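Local coordinates for protein (S)-imine reductase (Streptomyces sp. GF3546, PDB 4OQY) that reduces imines to amines with S selectivity, probably with NADPH as the hydride donor, at residues Thr174-Trp177 / Thr178-Ser182; Leu181-Tyr184 / Gln185-Leu189. All coordinates share one frame; numbering follows the deposited sequence.

Contact 1 (Thr174-Trp177 / Thr178-Ser182); sequences TIFW and TTMLS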
ATOM      1  N   THR B 174      -1.523   9.229   4.301  1.00 20.31           N
ATOM      2  CA  THR B 174      -0.999   8.144   5.140  1.00 20.12           C
ATOM      3  C   THR B 174      -0.831   6.841   4.342  1.00 20.23           C
ATOM      4  O   THR B 174       0.234   6.201   4.328  1.00 20.38           O
ATOM      5  CB  THR B 174      -1.933   7.878   6.361  1.00 20.08           C
ATOM      6  OG1 THR B 174      -2.086   9.073   7.138  1.00 19.79           O
ATOM      7  CG2 THR B 174      -1.391   6.770   7.228  1.00 20.09           C
ATOM      8  N   ILE B 175      -1.899   6.464   3.671  1.00 20.24           N
ATOM      9  CA  ILE B 175      -1.899   5.287   2.830  1.00 20.43           C
ATOM     10  C   ILE B 175      -0.948   5.450   1.648  1.00 20.39           C
ATOM     11  O   ILE B 175      -0.202   4.525   1.323  1.00 20.48           O
ATOM     12  CB  ILE B 175      -3.321   4.992   2.340  1.00 20.66           C
ATOM     13  CG1 ILE B 175      -4.190   4.601   3.533  1.00 20.66           C
ATOM     14  CG2 ILE B 175      -3.315   3.910   1.265  1.00 21.00           C
ATOM     15  CD1 ILE B 175      -5.677   4.609   3.237  1.00 20.98           C
ATOM     16  N   PHE B 176      -0.969   6.611   0.999  1.00 20.36           N
ATOM     17  CA  PHE B 176      -0.129   6.836  -0.177  1.00 20.52           C
ATOM     18  C   PHE B 176       1.356   6.726   0.129  1.00 20.53           C
ATOM     19  O   PHE B 176       2.069   5.964  -0.521  1.00 20.63           O
ATOM     20  CB  PHE B 176      -0.372   8.199  -0.783  1.00 20.53           C
ATOM     21  CG  PHE B 176       0.398   8.417  -2.020  1.00 20.88           C
ATOM     22  CD1 PHE B 176      -0.040   7.847  -3.208  1.00 21.26           C
ATOM     23  CD2 PHE B 176       1.562   9.140  -2.026  1.00 20.84           C
ATOM     24  CE1 PHE B 176       0.677   8.011  -4.372  1.00 21.68           C
ATOM     25  CE2 PHE B 176       2.270   9.320  -3.206  1.00 21.22           C
ATOM     26  CZ  PHE B 176       1.830   8.752  -4.371  1.00 21.64           C
ATOM     27  N   TRP B 177       1.823   7.470   1.142  1.00 20.28           N
ATOM     28  CA  TRP B 177       3.253   7.471   1.455  1.00 20.42           C
ATOM     29  C   TRP B 177       3.733   6.142   2.038  1.00 20.48           C
ATOM     30  O   TRP B 177       4.827   5.688   1.726  1.00 20.60           O
ATOM     31  CB  TRP B 177       3.624   8.608   2.398  1.00 20.25           C
ATOM     32  CG  TRP B 177       3.480   9.983   1.824  1.00 20.40           C
ATOM     33  CD1 TRP B 177       2.770  10.999   2.367  1.00 20.31           C
ATOM     34  CD2 TRP B 177       4.073  10.511   0.616  1.00 20.66           C
ATOM     35  NE1 TRP B 177       2.866  12.121   1.587  1.00 20.45           N
ATOM     36  CE2 TRP B 177       3.659  11.851   0.504  1.00 20.61           C
ATOM     37  CE3 TRP B 177       4.933   9.995  -0.355  1.00 21.00           C
ATOM     38  CZ2 TRP B 177       4.064  12.679  -0.546  1.00 20.88           C
ATOM     39  CZ3 TRP B 177       5.335  10.814  -1.393  1.00 21.32           C
ATOM     40  CH2 TRP B 177       4.898  12.144  -1.481  1.00 21.22           C
ATOM     41  N   THR B 178       2.917   5.531   2.883  1.00 20.54           N
ATOM     42  CA  THR B 178       3.271   4.249   3.447  1.00 20.84           C
ATOM     43  C   THR B 178       3.379   3.184   2.351  1.00 21.27           C
ATOM     44  O   THR B 178       4.303   2.383   2.341  1.00 21.33           O
ATOM     45  CB  THR B 178       2.294   3.842   4.568  1.00 20.77           C
ATOM     46  OG1 THR B 178       2.208   4.904   5.525  1.00 20.87           O
ATOM     47  CG2 THR B 178       2.780   2.612   5.264  1.00 20.89           C
ATOM     48  N   THR B 179       2.444   3.186   1.418  1.00 21.55           N
ATOM     49  CA  THR B 179       2.462   2.214   0.352  1.00 22.15           C
ATOM     50  C   THR B 179       3.651   2.464  -0.552  1.00 22.56           C
ATOM     51  O   THR B 179       4.357   1.536  -0.942  1.00 22.58           O
ATOM     52  CB  THR B 179       1.169   2.294  -0.448  1.00 22.43           C
ATOM     53  OG1 THR B 179       0.077   2.077   0.439  1.00 22.47           O
ATOM     54  CG2 THR B 179       1.153   1.252  -1.536  1.00 23.01           C
ATOM     55  N   MET B 180       3.890   3.734  -0.839  1.00 22.86           N
ATOM     56  CA  MET B 180       5.040   4.104  -1.628  1.00 23.70           C
ATOM     57  C   MET B 180       6.334   3.588  -0.989  1.00 22.68           C
ATOM     58  O   MET B 180       7.183   3.034  -1.674  1.00 22.65           O
ATOM     59  CB  MET B 180       5.100   5.615  -1.835  1.00 25.43           C
ATOM     60  CG  MET B 180       6.430   6.084  -2.388  1.00 27.30           C
ATOM     61  SD  MET B 180       6.417   7.769  -3.045  1.00 30.05           S
ATOM     62  CE  MET B 180       7.890   8.428  -2.330  1.00 29.73           C
ATOM     63  N   LEU B 181       6.504   3.736   0.318  1.00 21.52           N
ATOM     64  CA  LEU B 181       7.724   3.219   0.914  1.00 21.13           C
ATOM     65  C   LEU B 181       7.797   1.700   0.842  1.00 20.86           C
ATOM     66  O   LEU B 181       8.866   1.165   0.674  1.00 20.95           O
ATOM     67  CB  LEU B 181       7.929   3.715   2.365  1.00 20.82           C
ATOM     68  CG  LEU B 181       8.281   5.201   2.511  1.00 20.80           C
ATOM     69  CD1 LEU B 181       8.635   5.577   3.954  1.00 20.70           C
ATOM     70  CD2 LEU B 181       9.434   5.582   1.599  1.00 21.22           C
ATOM     71  N   SER B 182       6.679   1.001   0.977  1.00 20.51           N
ATOM     72  CA  SER B 182       6.713  -0.461   0.945  1.00 20.57           C
ATOM     73  C   SER B 182       7.133  -0.946  -0.450  1.00 21.04           C
ATOM     74  O   SER B 182       7.811  -1.956  -0.603  1.00 21.16           O
ATOM     75  CB  SER B 182       5.369  -1.048   1.348  1.00 20.42           C
ATOM     76  OG  SER B 182       4.402  -0.951   0.328  1.00 20.67           O
TER
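Thr178 and Thr179 each turn a hydroxyl back onto the carbonyl one helical turn earlier. Thr178 OG1 donates to Thr174 O at 2.6 Å, and Thr179 OG1 donates to Ile175 O at the same length. In both residues OG1 stands beside the residue's own backbone N and opposite its carbonyl carbon (chi1 -53° and -58°), the rotamer from which a helical threonine reaches back along the helix. Each carbonyl also keeps its regular amide bond, Thr178 N to Thr174 O being 3.1 Å. Amide and hydroxyl come from opposite faces of the carbonyl plane, so two bonds grip each oxygen. Without the hydroxyl and methyl of Thr178, an alanine here would probably leave Thr174 O with the amide alone and open a gap against Thr178 of the second subunit. A second cluster is apolar. Met180 runs alongside Trp177, its CE 3.6 Å from Trp177 CZ3 at the indole edge. Its sulfur makes a Met-aromatic contact at the edge of the six-membered ring, 79° off the normal. Phe176 CD2 lies over one indole face, toward its rim. Trp177 NE1 bonds Ser240 OG of the second subunit, whose Phe265 and Phe278 meet the indole edge-to-face. These turns belong to the long helix 163-192, and at Thr178 it packs against Thr178 of the second subunit.

Contact 2 (Leu181-Tyr184 / Gln185-Leu189); sequences LSYY and QTLAL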
ATOM      1  N   LEU B 181       6.504   3.736   0.318  1.00 21.52           N
ATOM      2  CA  LEU B 181       7.724   3.219   0.914  1.00 21.13           C
ATOM      3  C   LEU B 181       7.797   1.700   0.842  1.00 20.86           C
ATOM      4  O   LEU B 181       8.866   1.165   0.674  1.00 20.95           O
ATOM      5  CB  LEU B 181       7.929   3.715   2.365  1.00 20.82           C
ATOM      6  CG  LEU B 181       8.281   5.201   2.511  1.00 20.80           C
ATOM      7  CD1 LEU B 181       8.635   5.577   3.954  1.00 20.70           C
ATOM      8  CD2 LEU B 181       9.434   5.582   1.599  1.00 21.22           C
ATOM      9  N   SER B 182       6.679   1.001   0.977  1.00 20.51           N
ATOM     10  CA  SER B 182       6.713  -0.461   0.945  1.00 20.57           C
ATOM     11  C   SER B 182       7.133  -0.946  -0.450  1.00 21.04           C
ATOM     12  O   SER B 182       7.811  -1.956  -0.603  1.00 21.16           O
ATOM     13  CB  SER B 182       5.369  -1.048   1.348  1.00 20.42           C
ATOM     14  OG  SER B 182       4.402  -0.951   0.328  1.00 20.67           O
ATOM     15  N   TYR B 183       6.749  -0.164  -1.442  1.00 21.20           N
ATOM     16  CA  TYR B 183       7.101  -0.408  -2.838  1.00 21.86           C
ATOM     17  C   TYR B 183       8.605  -0.258  -3.008  1.00 22.20           C
ATOM     18  O   TYR B 183       9.290  -1.181  -3.425  1.00 22.54           O
ATOM     19  CB  TYR B 183       6.337   0.599  -3.662  1.00 21.92           C
ATOM     20  CG  TYR B 183       6.607   0.628  -5.118  1.00 22.56           C
ATOM     21  CD1 TYR B 183       5.969  -0.268  -5.936  1.00 23.08           C
ATOM     22  CD2 TYR B 183       7.441   1.589  -5.693  1.00 22.85           C
ATOM     23  CE1 TYR B 183       6.150  -0.241  -7.299  1.00 23.69           C
ATOM     24  CE2 TYR B 183       7.637   1.618  -7.076  1.00 23.59           C
ATOM     25  CZ  TYR B 183       6.988   0.688  -7.856  1.00 23.99           C
ATOM     26  OH  TYR B 183       7.140   0.654  -9.235  1.00 25.04           O
ATOM     27  N   TYR B 184       9.146   0.865  -2.560  1.00 22.22           N
ATOM     28  CA  TYR B 184      10.602   1.035  -2.556  1.00 22.68           C
ATOM     29  C   TYR B 184      11.382  -0.010  -1.741  1.00 22.52           C
ATOM     30  O   TYR B 184      12.478  -0.413  -2.136  1.00 22.78           O
ATOM     31  CB  TYR B 184      10.978   2.443  -2.080  1.00 22.75           C
ATOM     32  CG  TYR B 184      10.515   3.535  -3.017  1.00 23.21           C
ATOM     33  CD1 TYR B 184      10.452   3.334  -4.402  1.00 23.93           C
ATOM     34  CD2 TYR B 184      10.174   4.771  -2.526  1.00 23.10           C
ATOM     35  CE1 TYR B 184      10.011   4.341  -5.253  1.00 24.32           C
ATOM     36  CE2 TYR B 184       9.754   5.774  -3.361  1.00 23.48           C
ATOM     37  CZ  TYR B 184       9.670   5.552  -4.718  1.00 24.05           C
ATOM     38  OH  TYR B 184       9.273   6.591  -5.509  1.00 24.68           O
ATOM     39  N   GLN B 185      10.805  -0.444  -0.621  1.00 21.95           N
ATOM     40  CA  GLN B 185      11.405  -1.437   0.256  1.00 21.91           C
ATOM     41  C   GLN B 185      11.599  -2.734  -0.511  1.00 22.29           C
ATOM     42  O   GLN B 185      12.620  -3.382  -0.401  1.00 22.50           O
ATOM     43  CB  GLN B 185      10.512  -1.640   1.507  1.00 21.36           C
ATOM     44  CG  GLN B 185      11.045  -2.605   2.556  1.00 21.31           C
ATOM     45  CD  GLN B 185      12.138  -2.014   3.441  1.00 21.34           C
ATOM     46  OE1 GLN B 185      12.085  -0.856   3.830  1.00 21.14           O
ATOM     47  NE2 GLN B 185      13.136  -2.821   3.744  1.00 21.57           N
ATOM     48  N   THR B 186      10.604  -3.090  -1.310  1.00 22.41           N
ATOM     49  CA  THR B 186      10.654  -4.279  -2.099  1.00 22.85           C
ATOM     50  C   THR B 186      11.747  -4.199  -3.172  1.00 23.48           C
ATOM     51  O   THR B 186      12.408  -5.196  -3.483  1.00 23.85           O
ATOM     52  CB  THR B 186       9.261  -4.446  -2.757  1.00 22.88           C
ATOM     53  OG1 THR B 186       8.352  -5.038  -1.811  1.00 22.51           O
ATOM     54  CG2 THR B 186       9.328  -5.241  -3.963  1.00 23.53           C
ATOM     55  N   LEU B 187      11.930  -3.015  -3.744  1.00 23.58           N
ATOM     56  CA  LEU B 187      12.926  -2.855  -4.794  1.00 24.26           C
ATOM     57  C   LEU B 187      14.325  -2.949  -4.170  1.00 24.49           C
ATOM     58  O   LEU B 187      15.230  -3.548  -4.742  1.00 25.19           O
ATOM     59  CB  LEU B 187      12.713  -1.541  -5.548  1.00 24.36           C
ATOM     60  CG  LEU B 187      11.398  -1.394  -6.346  1.00 24.33           C
ATOM     61  CD1 LEU B 187      11.338  -0.019  -7.002  1.00 24.43           C
ATOM     62  CD2 LEU B 187      11.213  -2.482  -7.399  1.00 24.94           C
ATOM     63  N   ALA B 188      14.473  -2.406  -2.964  1.00 24.00           N
ATOM     64  CA  ALA B 188      15.700  -2.559  -2.201  1.00 24.23           C
ATOM     65  C   ALA B 188      15.978  -4.031  -1.907  1.00 24.43           C
ATOM     66  O   ALA B 188      17.074  -4.514  -2.158  1.00 25.03           O
ATOM     67  CB  ALA B 188      15.617  -1.770  -0.895  1.00 23.65           C
ATOM     68  N   LEU B 189      14.974  -4.731  -1.381  1.00 24.12           N
ATOM     69  CA  LEU B 189      15.085  -6.163  -1.099  1.00 24.37           C
ATOM     70  C   LEU B 189      15.463  -6.936  -2.366  1.00 25.35           C
ATOM     71  O   LEU B 189      16.327  -7.802  -2.339  1.00 25.72           O
ATOM     72  CB  LEU B 189      13.779  -6.715  -0.498  1.00 23.67           C
ATOM     73  CG  LEU B 189      13.712  -8.235  -0.291  1.00 23.67           C
ATOM     74  CD1 LEU B 189      14.638  -8.654   0.845  1.00 23.65           C
ATOM     75  CD2 LEU B 189      12.286  -8.713  -0.040  1.00 23.19           C
TER
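Leu187 reaches back one turn along the helix to Tyr183 and to the edge of Tyr184. Its CB sits 3.6 Å from Tyr184 O. CG comes equally near Tyr183 O, the carbonyl that also takes the Leu187 amide. That amide lies in the carbonyl plane of Tyr183, with Leu187 N 3.2 Å from Tyr183 O. From CG the branch CD1 runs on to Tyr183 CE2, at 4.0 Å. It comes to that ring obliquely. The same methyl lies near the plane of the Tyr184 ring, 4.3 Å from Tyr184 CD1. One methyl thus touches both tyrosines. The two rings leave the backbone differently. Tyr183 sends CG opposite its backbone N (chi1 175°), while Tyr184 holds CG beside its N and opposite its carbonyl carbon (chi1 -65°). Tyr184 CE1 then meets the edge of the Tyr183 ring, in its plane.

The backbone underneath is helical, with i to i-4 bonds. Gln185 N donates to Leu181 O at 2.8 Å, and Ala188 N donates to Tyr184 O at 2.9 Å. Thr186 N donates to Ser182 O and, more weakly, to Tyr183 O. Thr186 OG1 adds only a weak bond to Ser182 O, at 3.4 Å.

Tyr183 and Leu187 pack on Leu201 of helix 197-207, and Gln185 on His248 of helix 234-251 and Leu257 of helix 256-270, its NE2 bonding Ser254 O. In the second subunit, Phe278 packs on Tyr184 and Ala171 on Thr186. This part of helix 163-192 is packed between helices of its own chain and the second subunit, with Tyr184 partly exposed.

How the contacts relate
Contacts 1 and 2 are overlapping stretches of helix 163-192, with centres about 11 Å apart. They share Leu181 and Ser182. The Ser182 hydroxyl donates back to Thr179 O in contact 1. Both contacts touch the second subunit, and Phe278 of that subunit meets both Trp177 and Tyr184. Contact 1 is nearer the cofactor site: the Trp177 side chain is about 8 Å from that of Ser94 and about 11 Å from that of Thr68, both NADPH-binding residues. Contact 2 is farther out in the helical domain, away from the annotated sites.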